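PDB 1IZ0: quinone oxidoreductase, which probably catalyses the NADPH-dependent reduction of quinones. Local coordinates for residues L240-L244 with T245-R249. Residues are numbered along the deposited sequence; the frame is centred on the assembly and turned at random.
Sequences LGFWL and TPLLR
The indole of W243 carries P246 and T245 on one face, both through CH-pi contacts. P246 CD stands 3.7 Å from the centroid of the six-membered ring, 26° off its normal, and P246 CG reaches W243 CE3 at 3.3 Å. T245 CB lies above the five-membered ring, 4.1 Å from its centroid. W243 CG is anti to the backbone N (chi1 -175°), which brings the indole alongside the T245 side chain; its NE1 hydrogen-bonds Y49 OH, whose ring meets the indole nearly at right angles. With W243 cut back to an alanine, T245 and P246 would probably lose the ring they rest on, and the Y49 hydroxyl its indole partner. Apolar contacts follow: L247 CD1 approaches the F242 ring obliquely, 3.5 Å from CE2, and L244 CD1 meets the end of L248. In the backbone, L244 O accepts two weak bonds, from L247 N (121° at the hydrogen) and L248 N. F242 and L244 belong to the NADPH site, empty here, just after strand 238-241, the outermost within this chain of the parallel Rossmann sheet. The side chains thus meet mainly through apolar and CH-pi contacts, while the indole N-H is spent on Y49.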
loop_
_atom_site.group_PDB
_atom_site.type_symbol
_atom_site.label_atom_id
_atom_site.label_comp_id
_atom_site.label_asym_id
_atom_site.label_seq_id
_atom_site.Cartn_x
_atom_site.Cartn_y
_atom_site.Cartn_z
ATOM N N LEU A 240 -14.724 2.279 9.440
ATOM C CA LEU A 240 -13.461 2.392 10.149
ATOM C C LEU A 240 -12.467 3.211 9.343
ATOM O O LEU A 240 -12.146 2.861 8.210
ATOM C CB LEU A 240 -12.878 1.001 10.417
ATOM C CG LEU A 240 -13.798 -0.005 11.120
ATOM C CD1 LEU A 240 -14.856 -0.496 10.150
ATOM C CD2 LEU A 240 -12.978 -1.192 11.617
ATOM N N GLY A 241 -12.000 4.312 9.924
ATOM C CA GLY A 241 -11.030 5.145 9.241
ATOM C C GLY A 241 -9.712 4.438 9.429
ATOM O O GLY A 241 -9.467 3.855 10.490
ATOM N N PHE A 242 -8.855 4.478 8.421
ATOM C CA PHE A 242 -7.579 3.788 8.523
ATOM C C PHE A 242 -6.394 4.607 8.030
ATOM O O PHE A 242 -6.454 5.236 6.981
ATOM C CB PHE A 242 -7.661 2.464 7.747
ATOM C CG PHE A 242 -6.410 1.636 7.817
ATOM C CD1 PHE A 242 -5.310 1.946 7.028
ATOM C CD2 PHE A 242 -6.318 0.576 8.712
ATOM C CE1 PHE A 242 -4.134 1.215 7.133
ATOM C CE2 PHE A 242 -5.146 -0.161 8.829
ATOM C CZ PHE A 242 -4.052 0.157 8.041
ATOM N N TRP A 243 -5.317 4.592 8.806
ATOM C CA TRP A 243 -4.084 5.286 8.445
ATOM C C TRP A 243 -2.932 4.472 9.029
ATOM O O TRP A 243 -2.789 4.354 10.246
ATOM C CB TRP A 243 -4.073 6.718 8.988
ATOM C CG TRP A 243 -2.875 7.484 8.519
ATOM C CD1 TRP A 243 -2.194 7.296 7.349
ATOM C CD2 TRP A 243 -2.211 8.557 9.202
ATOM N NE1 TRP A 243 -1.146 8.179 7.263
ATOM C CE2 TRP A 243 -1.133 8.966 8.386
ATOM C CE3 TRP A 243 -2.421 9.209 10.426
ATOM C CZ2 TRP A 243 -0.263 9.998 8.752
ATOM C CZ3 TRP A 243 -1.552 10.239 10.794
ATOM C CH2 TRP A 243 -0.486 10.622 9.955
ATOM N N LEU A 244 -2.120 3.905 8.141
ATOM C CA LEU A 244 -0.996 3.045 8.513
ATOM C C LEU A 244 0.069 3.623 9.456
ATOM O O LEU A 244 0.415 3.003 10.466
ATOM C CB LEU A 244 -0.331 2.532 7.225
ATOM C CG LEU A 244 0.642 1.346 7.162
ATOM C CD1 LEU A 244 2.047 1.833 7.372
ATOM C CD2 LEU A 244 0.264 0.277 8.176
ATOM N N THR A 245 0.573 4.808 9.128
ATOM C CA THR A 245 1.632 5.449 9.902
ATOM C C THR A 245 1.566 5.307 11.424
ATOM O O THR A 245 2.464 4.719 12.025
ATOM C CB THR A 245 1.752 6.939 9.514
ATOM O OG1 THR A 245 2.056 7.035 8.114
ATOM C CG2 THR A 245 2.858 7.621 10.308
ATOM N N PRO A 246 0.510 5.832 12.069
ATOM C CA PRO A 246 0.421 5.712 13.530
ATOM C C PRO A 246 0.510 4.271 14.030
ATOM O O PRO A 246 1.057 4.012 15.100
ATOM C CB PRO A 246 -0.938 6.330 13.856
ATOM C CG PRO A 246 -1.167 7.279 12.724
ATOM C CD PRO A 246 -0.680 6.511 11.528
ATOM N N LEU A 247 -0.029 3.337 13.255
ATOM C CA LEU A 247 -0.014 1.935 13.645
ATOM C C LEU A 247 1.396 1.347 13.754
ATOM O O LEU A 247 1.638 0.452 14.568
ATOM C CB LEU A 247 -0.860 1.115 12.661
ATOM C CG LEU A 247 -2.309 1.601 12.506
ATOM C CD1 LEU A 247 -3.024 0.796 11.440
ATOM C CD2 LEU A 247 -3.040 1.487 13.842
ATOM N N LEU A 248 2.324 1.843 12.941
ATOM C CA LEU A 248 3.700 1.346 12.974
ATOM C C LEU A 248 4.348 1.480 14.346
ATOM O O LEU A 248 5.296 0.764 14.659
ATOM C CB LEU A 248 4.567 2.083 11.950
ATOM C CG LEU A 248 4.509 1.671 10.477
ATOM C CD1 LEU A 248 3.511 0.542 10.255
ATOM C CD2 LEU A 248 4.158 2.893 9.651
ATOM N N ARG A 249 3.839 2.401 15.158
ATOM C CA ARG A 249 4.382 2.634 16.491
ATOM C C ARG A 249 3.926 1.597 17.509
ATOM O O ARG A 249 4.386 1.605 18.649
ATOM C CB ARG A 249 3.974 4.017 16.999
ATOM C CG ARG A 249 4.544 5.197 16.231
ATOM C CD ARG A 249 4.133 6.484 16.935
ATOM N NE ARG A 249 4.578 6.483 18.331
ATOM C CZ ARG A 249 3.835 6.873 19.367
ATOM N NH1 ARG A 249 2.594 7.303 19.179
ATOM N NH2 ARG A 249 4.336 6.834 20.597
#